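Local coordinates for cell wall surface anchor protein (Streptococcus agalactiae, PDB 4Z1P), which is an antigen I/II-family adhesin of the bacterial cell wall that probably helps the streptococcus attach to host surfaces, at residues D229-T234 / D300-K305; G211-A216 / V244-I249; T177-H182 / F318-N323; L12-Q17 / T29-A34; E268-Y271 / G276-E279. One frame throughout, in Å; residues are numbered along the deposited sequence. Where two conformers were deposited one is given.

Contact 1 (D229-T234 / D300-K305)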
# COMPACT_ATOMS: atom_id res chain seq x y z
N ASP A 229 -14.34 19.55 -5.74
CA ASP A 229 -15.81 19.46 -5.94
C ASP A 229 -16.10 20.33 -7.16
O ASP A 229 -15.69 21.49 -7.22
CB ASP A 229 -16.52 19.95 -4.69
CG ASP A 229 -18.01 19.68 -4.73
OD1 ASP A 229 -18.69 20.21 -5.66
OD2 ASP A 229 -18.47 18.90 -3.88
N HIS A 230 -16.85 19.82 -8.11
CA HIS A 230 -17.15 20.61 -9.31
C HIS A 230 -18.59 21.03 -9.08
O HIS A 230 -19.51 20.21 -9.08
CB HIS A 230 -16.95 19.78 -10.56
CG HIS A 230 -15.77 18.88 -10.45
ND1 HIS A 230 -15.80 17.71 -9.71
CD2 HIS A 230 -14.50 19.02 -10.90
CE1 HIS A 230 -14.60 17.15 -9.73
NE2 HIS A 230 -13.80 17.91 -10.45
N LEU A 231 -18.73 22.29 -8.74
CA LEU A 231 -20.06 22.79 -8.34
C LEU A 231 -20.78 23.17 -9.60
O LEU A 231 -20.14 23.56 -10.58
CB LEU A 231 -19.93 24.02 -7.48
CG LEU A 231 -19.54 23.67 -6.06
CD1 LEU A 231 -19.11 24.98 -5.37
CD2 LEU A 231 -20.68 22.96 -5.35
N GLN A 232 -22.10 23.06 -9.57
CA GLN A 232 -22.88 23.42 -10.74
C GLN A 232 -23.10 24.93 -10.56
O GLN A 232 -24.15 25.38 -10.06
CB GLN A 232 -24.17 22.59 -10.78
CG GLN A 232 -25.02 22.80 -12.00
CD GLN A 232 -26.17 21.84 -12.08
OE1 GLN A 232 -26.01 20.60 -11.86
NE2 GLN A 232 -27.37 22.39 -12.36
N HIS A 233 -22.05 25.68 -10.88
CA HIS A 233 -22.00 27.11 -10.56
C HIS A 233 -23.02 27.99 -11.34
O HIS A 233 -23.10 29.17 -11.06
CB HIS A 233 -20.60 27.64 -10.85
CG HIS A 233 -20.26 27.59 -12.29
ND1 HIS A 233 -19.95 26.42 -12.95
CD2 HIS A 233 -20.30 28.56 -13.25
CE1 HIS A 233 -19.77 26.67 -14.24
NE2 HIS A 233 -19.97 27.96 -14.44
N THR A 234 -23.70 27.44 -12.34
CA THR A 234 -24.81 28.11 -13.04
C THR A 234 -25.98 28.23 -12.07
O THR A 234 -26.83 29.10 -12.21
CB THR A 234 -25.31 27.28 -14.23
OG1 THR A 234 -25.55 25.93 -13.82
CG2 THR A 234 -24.31 27.25 -15.38
N ASP A 300 -15.77 18.21 5.19
CA ASP A 300 -15.78 19.54 4.61
C ASP A 300 -17.23 19.87 4.26
O ASP A 300 -17.96 19.04 3.67
CB ASP A 300 -14.93 19.57 3.35
CG ASP A 300 -14.76 20.96 2.77
OD1 ASP A 300 -15.04 21.96 3.47
OD2 ASP A 300 -14.34 21.05 1.58
N PHE A 301 -17.66 21.07 4.64
CA PHE A 301 -19.03 21.51 4.48
C PHE A 301 -18.94 22.73 3.57
O PHE A 301 -18.27 23.68 3.92
CB PHE A 301 -19.57 21.91 5.81
CG PHE A 301 -19.78 20.78 6.75
CD1 PHE A 301 -20.95 20.06 6.71
CD2 PHE A 301 -18.75 20.36 7.60
CE1 PHE A 301 -21.16 18.96 7.59
CE2 PHE A 301 -18.97 19.31 8.50
CZ PHE A 301 -20.16 18.59 8.48
N ILE A 302 -19.54 22.63 2.39
CA ILE A 302 -19.55 23.69 1.40
C ILE A 302 -20.93 24.35 1.33
O ILE A 302 -21.91 23.71 1.00
CB ILE A 302 -19.19 23.15 0.02
CG1 ILE A 302 -17.83 22.56 0.02
CG2 ILE A 302 -19.23 24.24 -1.01
CD1 ILE A 302 -17.62 21.60 -1.14
N VAL A 303 -21.02 25.62 1.66
CA VAL A 303 -22.35 26.20 1.69
C VAL A 303 -22.51 27.07 0.45
O VAL A 303 -21.59 27.77 0.02
CB VAL A 303 -22.77 26.77 3.09
CG1 VAL A 303 -21.70 26.64 4.17
CG2 VAL A 303 -23.53 28.06 3.03
N VAL A 304 -23.66 26.92 -0.18
CA VAL A 304 -23.91 27.57 -1.43
C VAL A 304 -25.33 28.15 -1.35
O VAL A 304 -26.13 27.76 -0.50
CB VAL A 304 -23.82 26.62 -2.67
CG1 VAL A 304 -22.45 25.98 -2.75
CG2 VAL A 304 -24.94 25.60 -2.69
N LYS A 305 -25.63 29.05 -2.28
CA LYS A 305 -26.98 29.62 -2.36
C LYS A 305 -27.51 29.24 -3.72
O LYS A 305 -26.80 29.38 -4.70
CB LYS A 305 -26.89 31.15 -2.21
CG LYS A 305 -28.26 31.79 -1.93
CD LYS A 305 -28.19 33.31 -1.97
CE LYS A 305 -29.31 33.92 -1.17
NZ LYS A 305 -28.82 35.28 -0.93

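Contact 2 (G211-A216 / V244-I249)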
# COMPACT_ATOMS: atom_id res chain seq x y z
N GLY A 211 -14.82 12.97 4.30
CA GLY A 211 -13.49 12.41 3.99
C GLY A 211 -13.24 11.02 4.51
O GLY A 211 -13.89 10.54 5.45
N TRP A 212 -12.25 10.37 3.92
CA TRP A 212 -11.90 9.02 4.42
C TRP A 212 -11.09 9.13 5.67
O TRP A 212 -10.26 10.06 5.81
CB TRP A 212 -11.03 8.31 3.39
CG TRP A 212 -10.67 6.93 3.73
CD1 TRP A 212 -11.52 5.91 4.01
CD2 TRP A 212 -9.36 6.38 3.71
NE1 TRP A 212 -10.80 4.74 4.22
CE2 TRP A 212 -9.48 5.00 4.01
CE3 TRP A 212 -8.11 6.92 3.48
CZ2 TRP A 212 -8.39 4.19 4.12
CZ3 TRP A 212 -7.02 6.10 3.60
CH2 TRP A 212 -7.16 4.76 3.92
N VAL A 213 -11.30 8.20 6.60
CA VAL A 213 -10.48 8.16 7.77
C VAL A 213 -9.21 7.32 7.50
O VAL A 213 -9.27 6.05 7.34
CB VAL A 213 -11.23 7.64 9.04
CG1 VAL A 213 -10.30 7.59 10.26
CG2 VAL A 213 -12.45 8.50 9.36
N VAL A 214 -8.06 8.00 7.45
CA VAL A 214 -6.79 7.33 7.30
C VAL A 214 -6.58 6.59 8.63
O VAL A 214 -6.58 7.23 9.71
CB VAL A 214 -5.66 8.29 7.01
CG1 VAL A 214 -4.39 7.52 6.77
CG2 VAL A 214 -5.94 9.12 5.76
N PRO A 215 -6.47 5.26 8.59
CA PRO A 215 -6.38 4.54 9.87
C PRO A 215 -5.01 4.61 10.56
O PRO A 215 -3.94 4.82 9.94
CB PRO A 215 -6.71 3.09 9.46
CG PRO A 215 -6.04 2.97 8.11
CD PRO A 215 -6.25 4.34 7.44
N ALA A 216 -5.05 4.44 11.87
CA ALA A 216 -3.87 4.19 12.69
C ALA A 216 -3.22 2.89 12.16
O ALA A 216 -3.91 2.07 11.53
CB ALA A 216 -4.30 3.98 14.15
N VAL A 244 -13.65 20.22 9.34
CA VAL A 244 -13.52 19.81 10.74
C VAL A 244 -12.97 18.40 10.91
O VAL A 244 -13.14 17.54 10.09
CB VAL A 244 -14.84 19.95 11.54
CG1 VAL A 244 -15.50 21.29 11.30
CG2 VAL A 244 -15.81 18.81 11.25
N ALA A 245 -12.30 18.17 12.04
CA ALA A 245 -11.66 16.88 12.30
C ALA A 245 -12.73 15.88 12.61
O ALA A 245 -13.64 16.15 13.44
CB ALA A 245 -10.67 16.98 13.44
N LYS A 246 -12.69 14.74 11.92
CA LYS A 246 -13.69 13.74 12.19
C LYS A 246 -13.31 12.72 13.21
O LYS A 246 -14.19 11.94 13.64
CB LYS A 246 -14.23 13.07 10.92
CG LYS A 246 -13.24 12.38 10.05
CD LYS A 246 -13.84 12.01 8.68
CE LYS A 246 -15.08 11.14 8.84
NZ LYS A 246 -15.92 11.35 7.65
N VAL A 247 -12.03 12.75 13.60
CA VAL A 247 -11.50 11.92 14.65
C VAL A 247 -10.49 12.73 15.42
O VAL A 247 -9.99 13.76 14.94
CB VAL A 247 -10.75 10.66 14.08
CG1 VAL A 247 -11.76 9.70 13.45
CG2 VAL A 247 -9.71 11.09 13.10
N ALA A 248 -10.17 12.24 16.61
CA ALA A 248 -9.13 12.88 17.38
C ALA A 248 -7.77 12.51 16.76
O ALA A 248 -7.49 11.32 16.53
CB ALA A 248 -9.18 12.44 18.80
N ILE A 249 -6.98 13.53 16.50
CA ILE A 249 -5.74 13.42 15.75
C ILE A 249 -4.57 13.63 16.70
O ILE A 249 -4.49 14.64 17.41
CB ILE A 249 -5.70 14.48 14.67
CG1 ILE A 249 -6.92 14.34 13.73
CG2 ILE A 249 -4.40 14.39 13.89
CD1 ILE A 249 -7.15 15.56 12.84

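Contact 3 (T177-H182 / F318-N323)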
# COMPACT_ATOMS: atom_id res chain seq x y z
N THR A 177 -5.96 -1.02 2.20
CA THR A 177 -7.12 -0.16 2.53
C THR A 177 -7.40 0.70 1.34
O THR A 177 -6.58 1.52 0.90
CB THR A 177 -6.86 0.68 3.76
OG1 THR A 177 -5.68 1.47 3.54
CG2 THR A 177 -6.73 -0.19 5.08
N THR A 178 -8.58 0.51 0.78
CA THR A 178 -9.04 1.29 -0.33
C THR A 178 -9.81 2.50 0.28
O THR A 178 -10.76 2.31 1.01
CB THR A 178 -10.00 0.45 -1.22
OG1 THR A 178 -9.25 -0.50 -1.99
CG2 THR A 178 -10.76 1.37 -2.22
N PRO A 179 -9.42 3.71 -0.06
CA PRO A 179 -10.17 4.85 0.46
C PRO A 179 -11.57 4.92 -0.08
O PRO A 179 -11.82 4.46 -1.19
CB PRO A 179 -9.37 6.05 0.03
CG PRO A 179 -8.01 5.53 -0.32
CD PRO A 179 -8.17 4.11 -0.72
N GLU A 180 -12.48 5.46 0.72
CA GLU A 180 -13.88 5.63 0.37
C GLU A 180 -14.37 6.99 0.93
O GLU A 180 -13.98 7.38 2.03
CB GLU A 180 -14.64 4.54 1.06
CG GLU A 180 -16.05 4.39 0.59
CD GLU A 180 -16.83 3.42 1.47
OE1 GLU A 180 -16.24 2.86 2.43
OE2 GLU A 180 -18.02 3.21 1.19
N VAL A 181 -15.20 7.69 0.16
CA VAL A 181 -15.72 9.03 0.56
C VAL A 181 -17.17 9.13 0.19
O VAL A 181 -17.64 8.42 -0.71
CB VAL A 181 -15.02 10.18 -0.20
CG1 VAL A 181 -13.63 10.39 0.33
CG2 VAL A 181 -14.98 9.97 -1.71
N HIS A 182 -17.90 10.05 0.84
CA HIS A 182 -19.34 10.15 0.60
C HIS A 182 -19.70 11.61 0.48
O HIS A 182 -18.99 12.47 1.00
CB HIS A 182 -20.13 9.54 1.77
CG HIS A 182 -19.86 8.10 1.97
ND1 HIS A 182 -20.27 7.15 1.08
CD2 HIS A 182 -19.12 7.45 2.91
CE1 HIS A 182 -19.82 5.96 1.46
NE2 HIS A 182 -19.15 6.12 2.59
N PHE A 318 -11.86 12.84 -4.29
CA PHE A 318 -11.06 12.87 -3.08
C PHE A 318 -9.73 12.24 -3.42
O PHE A 318 -9.72 11.19 -4.08
CB PHE A 318 -11.76 12.03 -2.02
CG PHE A 318 -10.98 11.88 -0.76
CD1 PHE A 318 -10.87 12.93 0.15
CD2 PHE A 318 -10.27 10.73 -0.53
CE1 PHE A 318 -10.12 12.77 1.30
CE2 PHE A 318 -9.54 10.56 0.64
CZ PHE A 318 -9.46 11.58 1.55
N PHE A 319 -8.64 12.86 -2.98
CA PHE A 319 -7.29 12.34 -3.22
C PHE A 319 -6.59 12.14 -1.89
O PHE A 319 -6.53 13.07 -1.07
CB PHE A 319 -6.47 13.31 -4.06
CG PHE A 319 -7.02 13.56 -5.42
CD1 PHE A 319 -8.13 14.37 -5.60
CD2 PHE A 319 -6.41 12.99 -6.54
CE1 PHE A 319 -8.64 14.61 -6.86
CE2 PHE A 319 -6.93 13.19 -7.80
CZ PHE A 319 -8.04 14.04 -7.97
N VAL A 320 -6.03 10.95 -1.68
CA VAL A 320 -5.15 10.72 -0.55
C VAL A 320 -3.90 9.99 -1.09
O VAL A 320 -4.02 8.95 -1.73
CB VAL A 320 -5.84 9.95 0.59
CG1 VAL A 320 -6.47 8.64 0.12
CG2 VAL A 320 -4.88 9.67 1.73
N ASN A 321 -2.74 10.62 -0.90
CA ASN A 321 -1.44 10.15 -1.37
C ASN A 321 -1.55 9.62 -2.77
O ASN A 321 -1.04 8.56 -3.08
CB ASN A 321 -0.90 9.08 -0.41
CG ASN A 321 -0.34 9.67 0.85
OD1 ASN A 321 -0.62 10.85 1.25
ND2 ASN A 321 0.43 8.84 1.54
N GLY A 322 -2.20 10.39 -3.62
CA GLY A 322 -2.28 10.13 -5.04
C GLY A 322 -3.37 9.19 -5.45
O GLY A 322 -3.53 8.95 -6.63
N ASN A 323 -4.12 8.65 -4.49
CA ASN A 323 -5.19 7.72 -4.79
C ASN A 323 -6.52 8.50 -4.89
O ASN A 323 -6.90 9.14 -3.92
CB ASN A 323 -5.34 6.73 -3.66
CG ASN A 323 -4.14 5.85 -3.53
OD1 ASN A 323 -4.01 4.85 -4.28
ND2 ASN A 323 -3.18 6.27 -2.70

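Contact 4 (L12-Q17 / T29-A34)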
# COMPACT_ATOMS: atom_id res chain seq x y z
N LEU A 12 9.64 -2.88 4.26
CA LEU A 12 10.26 -1.64 4.75
C LEU A 12 9.60 -0.44 4.07
O LEU A 12 9.25 -0.50 2.90
CB LEU A 12 11.74 -1.61 4.45
CG LEU A 12 12.58 -2.79 4.89
CD1 LEU A 12 14.03 -2.64 4.52
CD2 LEU A 12 12.52 -2.94 6.38
N ASP A 13 9.50 0.66 4.80
CA ASP A 13 9.06 1.91 4.22
C ASP A 13 10.31 2.64 3.65
O ASP A 13 11.42 2.12 3.65
CB ASP A 13 8.32 2.76 5.26
CG ASP A 13 9.22 3.20 6.45
OD1 ASP A 13 10.47 3.18 6.33
OD2 ASP A 13 8.64 3.50 7.55
N GLU A 14 10.11 3.86 3.21
CA GLU A 14 11.12 4.62 2.52
C GLU A 14 12.27 5.02 3.41
O GLU A 14 13.37 5.23 2.93
CB GLU A 14 10.49 5.86 1.90
CG GLU A 14 9.68 5.55 0.66
CD GLU A 14 10.54 4.93 -0.44
OE1 GLU A 14 9.97 4.38 -1.42
OE2 GLU A 14 11.80 4.98 -0.32
N ASN A 15 12.04 5.06 4.72
CA ASN A 15 13.10 5.30 5.66
C ASN A 15 13.82 4.06 6.05
O ASN A 15 14.65 4.10 6.95
CB ASN A 15 12.52 5.96 6.91
CG ASN A 15 11.69 7.18 6.56
OD1 ASN A 15 11.96 7.84 5.57
ND2 ASN A 15 10.64 7.44 7.33
N GLY A 16 13.49 2.93 5.43
CA GLY A 16 14.12 1.68 5.84
C GLY A 16 13.56 1.02 7.09
O GLY A 16 14.17 0.11 7.58
N GLN A 17 12.41 1.45 7.61
CA GLN A 17 11.86 0.83 8.82
C GLN A 17 10.84 -0.19 8.43
O GLN A 17 10.08 0.03 7.49
CB GLN A 17 11.13 1.83 9.73
CG GLN A 17 11.86 2.16 11.00
CD GLN A 17 12.93 3.18 10.77
OE1 GLN A 17 12.65 4.39 10.80
NE2 GLN A 17 14.16 2.72 10.51
N THR A 29 3.91 0.70 -3.39
CA THR A 29 4.90 -0.28 -3.85
C THR A 29 5.33 -1.08 -2.61
O THR A 29 5.71 -0.48 -1.61
CB THR A 29 6.03 0.52 -4.47
OG1 THR A 29 5.57 1.02 -5.74
CG2 THR A 29 7.24 -0.34 -4.75
N LEU A 30 5.23 -2.41 -2.63
CA LEU A 30 5.72 -3.17 -1.52
C LEU A 30 7.20 -3.46 -1.71
O LEU A 30 7.58 -4.19 -2.65
CB LEU A 30 4.93 -4.46 -1.34
CG LEU A 30 3.53 -4.39 -0.75
CD1 LEU A 30 3.55 -3.97 0.70
CD2 LEU A 30 2.66 -3.43 -1.55
N ASP A 31 8.03 -2.92 -0.81
CA ASP A 31 9.49 -3.00 -0.91
C ASP A 31 9.97 -4.01 0.09
O ASP A 31 10.05 -3.72 1.29
CB ASP A 31 10.11 -1.64 -0.70
CG ASP A 31 9.65 -0.67 -1.81
OD1 ASP A 31 9.86 -1.01 -3.00
OD2 ASP A 31 9.04 0.38 -1.50
N TYR A 32 10.32 -5.17 -0.43
CA TYR A 32 10.71 -6.27 0.41
C TYR A 32 12.21 -6.52 0.36
O TYR A 32 12.87 -6.32 -0.72
CB TYR A 32 10.03 -7.52 -0.07
CG TYR A 32 8.54 -7.58 -0.00
CD1 TYR A 32 7.86 -7.45 1.21
CD2 TYR A 32 7.81 -7.97 -1.08
CE1 TYR A 32 6.47 -7.59 1.29
CE2 TYR A 32 6.44 -8.19 -1.00
CZ TYR A 32 5.77 -7.94 0.19
OH TYR A 32 4.40 -8.06 0.23
N VAL A 33 12.72 -7.02 1.48
CA VAL A 33 14.07 -7.41 1.58
C VAL A 33 14.12 -8.82 2.11
O VAL A 33 13.67 -9.11 3.22
CB VAL A 33 14.93 -6.49 2.47
CG1 VAL A 33 16.38 -6.99 2.50
CG2 VAL A 33 14.81 -5.07 2.07
N ALA A 34 14.61 -9.71 1.28
CA ALA A 34 14.61 -11.08 1.59
C ALA A 34 15.98 -11.58 1.67
O ALA A 34 16.84 -11.22 0.81
CB ALA A 34 13.87 -11.87 0.58
O HOH W 1 9.17 1.49 0.89

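Contact 5 (E268-Y271 / G276-E279)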
# COMPACT_ATOMS: atom_id res chain seq x y z
N GLU A 268 -5.88 24.91 2.52
CA GLU A 268 -5.98 25.98 1.52
C GLU A 268 -7.23 25.61 0.71
O GLU A 268 -7.40 24.44 0.29
CB GLU A 268 -4.74 26.03 0.60
CG GLU A 268 -3.43 26.61 1.19
CD GLU A 268 -3.57 28.04 1.76
OE1 GLU A 268 -2.75 28.41 2.65
OE2 GLU A 268 -4.47 28.82 1.33
N THR A 269 -8.09 26.60 0.49
CA THR A 269 -9.26 26.46 -0.32
C THR A 269 -9.05 27.31 -1.51
O THR A 269 -8.54 28.42 -1.35
CB THR A 269 -10.48 26.95 0.45
OG1 THR A 269 -10.78 25.98 1.48
CG2 THR A 269 -11.66 27.07 -0.48
N VAL A 270 -9.40 26.82 -2.70
CA VAL A 270 -9.43 27.69 -3.87
C VAL A 270 -10.70 27.44 -4.60
O VAL A 270 -11.13 26.29 -4.69
CB VAL A 270 -8.24 27.47 -4.81
CG1 VAL A 270 -6.94 27.73 -4.09
CG2 VAL A 270 -8.26 26.06 -5.40
N TYR A 271 -11.31 28.50 -5.12
CA TYR A 271 -12.53 28.37 -5.84
C TYR A 271 -12.47 29.18 -7.12
O TYR A 271 -12.21 30.39 -7.08
CB TYR A 271 -13.76 28.78 -5.01
CG TYR A 271 -15.07 28.55 -5.77
CD1 TYR A 271 -15.37 27.30 -6.32
CD2 TYR A 271 -16.01 29.58 -6.00
CE1 TYR A 271 -16.54 27.08 -7.05
CE2 TYR A 271 -17.21 29.35 -6.72
CZ TYR A 271 -17.48 28.11 -7.22
OH TYR A 271 -18.65 27.83 -7.97
N GLY A 276 -16.51 26.58 -11.63
CA GLY A 276 -17.20 25.82 -10.57
C GLY A 276 -16.25 24.91 -9.81
O GLY A 276 -16.66 24.17 -8.93
N ARG A 277 -14.96 24.98 -10.14
CA ARG A 277 -13.98 24.11 -9.45
C ARG A 277 -13.57 24.61 -8.08
O ARG A 277 -12.83 25.58 -7.93
CB ARG A 277 -12.73 23.89 -10.30
CG ARG A 277 -11.87 22.75 -9.75
CD ARG A 277 -10.48 22.79 -10.36
NE ARG A 277 -9.66 21.66 -9.92
CZ ARG A 277 -8.80 21.69 -8.91
NH1 ARG A 277 -8.59 22.80 -8.17
NH2 ARG A 277 -8.11 20.59 -8.67
N TYR A 278 -14.01 23.87 -7.07
CA TYR A 278 -13.61 24.08 -5.68
C TYR A 278 -12.53 23.04 -5.27
O TYR A 278 -12.62 21.90 -5.70
CB TYR A 278 -14.86 23.84 -4.84
CG TYR A 278 -14.64 23.76 -3.36
CD1 TYR A 278 -14.29 22.57 -2.76
CD2 TYR A 278 -14.73 24.89 -2.55
CE1 TYR A 278 -14.06 22.47 -1.42
CE2 TYR A 278 -14.51 24.79 -1.18
CZ TYR A 278 -14.19 23.56 -0.62
OH TYR A 278 -14.01 23.43 0.71
N GLU A 279 -11.52 23.44 -4.50
CA GLU A 279 -10.60 22.45 -3.92
C GLU A 279 -10.30 22.88 -2.54
O GLU A 279 -10.04 24.08 -2.30
CB GLU A 279 -9.32 22.37 -4.72
CG GLU A 279 -8.25 21.55 -4.03
CD GLU A 279 -6.96 21.66 -4.77
OE1 GLU A 279 -6.00 22.18 -4.16
OE2 GLU A 279 -6.95 21.25 -5.94
O HOH W 2 -6.37 24.20 -2.47

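Contact 1 (D229-T234 / D300-K305)
D229 and L231 meet I302 and V304 in a buried contact between two facing sheets, where side chains rather than backbone bonds join the layers. D229 lies on strand 225-230 of the five-stranded sheet, and I302 and V304 lie on strand 298-306 of the four-stranded one. The D229 CA and I302 CA atoms are 9.3 Å apart, too far for strand pairing but in keeping with two sheets facing each other. I302 sends CD1 toward the D229 carboxylate, 3.9 Å from D229 OD2. Its chi2 of 160° keeps the longer branch extended, which suits isoleucine to bridging the layers. Such packing between two antiparallel sheets is how a beta sandwich closes its core, consistent with the variant Ig fold of antigen I/II C-terminal domains. L231 forks over the strand opposite: its CD1 meets I302 CG2 and its CD2 meets V304 CG1, both at 4.4 Å. Beta-branched I302 and V304 suit an extended strand, while leucine, branched one carbon farther out, can touch both with separate methyls. D229 is a buried acid, and its OD2 accepts a hydrogen bond from N314 ND2, so that oxygen has a partner inside the core. Beyond L231 the chain bends in an inverse gamma turn centred on Q232, whose amide is bonded to the backbone of D311 and Y313.

Contact 2 (G211-A216 / V244-I249)
K246 reaches across to G211 and donates from NZ to G211 O at 3.1 Å. The nitrogen lies in the carbonyl plane on a lone pair of the oxygen, with a C=O...N angle of 141°. On the way, the aliphatic part of the lysine passes obliquely over V213, whose CG2 is 3.8 Å from K246 CE. The other branch of V213 points at V247, the CG1 atoms of V213 and V247 meeting tip to tip at 4.1 Å. Lysine suits this place because its methylenes can pack on valine while its ammonium group goes on to an oxygen. The bend of K246 at chi3 (-57°) turns the end of the chain toward G211. The same NZ forms a salt bridge with D299, so a charge and a carbonyl together fix the end of the side chain. The lysine backbone is tied in turn to G297, and V244 to D299, which hold this segment beside the chain entering strand 298-306. Behind V213, W212 points the other way and touches P179, F318 and V320, while its carbonyl accepts from Y225 OH. The contact thus ties the loop that follows strand 204-210 to the exit of strand 236-245, a connection between loops of a beta sandwich, consistent with the Ig-like fold of this family.

Contact 3 (T177-H182 / F318-N323)
V320 O is gripped twice by N323, whose backbone N donates to it at 2.8 Å and whose ND2 does so at 3.0 Å; both residues also pack against P179. The side-chain bond runs at 155°, with the oxygen close to the asparagine amide plane, which helps fix the rotation of the amide. N323 ND2 is also bonded to N27, a second restraint on that group, and N321 ND2 to the carbonyl of D221. V320 to N323 form a type I' beta turn, the tight two-residue connection of the hairpin between strands 311-320 and 323-333. Asparagine and glycine suit its corners because N321 and G322 both have positive phi. Against this hairpin lies the 177-182 linker, which leaves a sheet of one beta sandwich through strand 165-177 and enters the next through strand 182-186. P179 sets CG against V320 CG1, the two side chains crossing at a slant, a tight 3.5 Å apart. Further along, V181 sets CG1 over one face of the F318 ring in a CH-pi contact, 3.7 Å from the ring centroid and 30° off the normal. F318 reaches this place with CG anti to its N (chi1 175°), and its ring meets those of Y225 and F227 edge-to-face.

Contact 4 (L12-Q17 / T29-A34)
The carboxylates of E14 and D31 approach with their planes turned 66° apart, E14 OE1 lying 4.1 Å from D31 OD2. These like charges probably repel mildly, which a surface position can tolerate, and K71 offers D31 OD1 a long, weak ion pair. E14 belongs to a type I beta turn from D13 to G16, in the loop that follows strand 8-11, which runs antiparallel to strand 29-36 at the margin of a beta sandwich. The strand pairing carries on into this loop through L12 N, which donates to D31 O at 3.1 Å. A bridging water gives hydrogen bonds to L12 O and D31 OD2, the latter at 2.6 Å, so the aspartate adds a water-mediated link beside the direct backbone bond. L12 also reaches along the strand and lays CD1 on V33 CG2 at 3.5 Å, its CG anti to the carbonyl carbon (chi1 -53°). The two aliphatic groups cover each other where both are partly open to solvent. Glycine suits the last corner, since the positive phi of G16 would bring any CB hard against N15 O. D13 forms a salt bridge with R292 through OD2, while its OD1 is met by Q17 N at 2.9 Å from 44° above the carboxylate plane.

Contact 5 (E268-Y271 / G276-E279)
Y271 turns its ring across the neighbouring strand so that its edge meets G276 O and Y278 CA, with R277 O close by. Its CE1 is 3.5 Å from G276 O, near the ring plane, and its CD1 is 3.8 Å from Y278 CB. The torsion that places it there is chi1 -177°, with CG anti to the backbone N. The tyrosine ring also meets that of Y238, and its hydroxyl lies near the alpha carbon of G276, where glycine brings no side chain and readily adopts the positive phi. Y278 shares this sheet face but leans toward T269, whose CG2 meets Y278 CE2 at 3.7 Å. Its hydroxyl bonds to D300 and D241, and T269 OG1 also bonds to D241; both hydroxyls thus find a carboxylate partner.

On the other face, V270 and E279 lie side by side, V270 CG2 being 3.9 Å from E279 CB. R277, extended, brings its guanidinium to E279 in a salt bridge, NH1 and NH2 both gripping OE2 end-on, at 3.0 Å from NH2; V270 CG2 sits at the guanidinium edge. A water bridges E268 O and E279 OE1. Beneath the side chains, V270 and E279 form a hydrogen-bonded pair, with V270 N to E279 O at 2.8 Å and E279 N to V270 O at 2.9 Å. The turn end is a G1 beta bulge, G276 and R277 both facing N272, as in the classic bulged beta hairpin.

Overall arrangement
Contacts 1 and 3 are buried, contacts 2 and 5 partly so, and contact 4 lies at the surface. Contact 1 packs apolar branches and one buried acid between the two sheets of the second beta sandwich. Contact 5 is a strand pair within its five-stranded sheet, and the two meet closely: L231 N bonds G276 O, and I302 packs on Y278. Contact 2 joins loops of that sandwich through a lysine, and W212 links it to contact 3, where the linker from the first sandwich packs on a hairpin. Contact 4 belongs to the first sandwich, its centre about 41 Å from that of contact 1, and relies on backbone bonding, a water and one surface apolar pair.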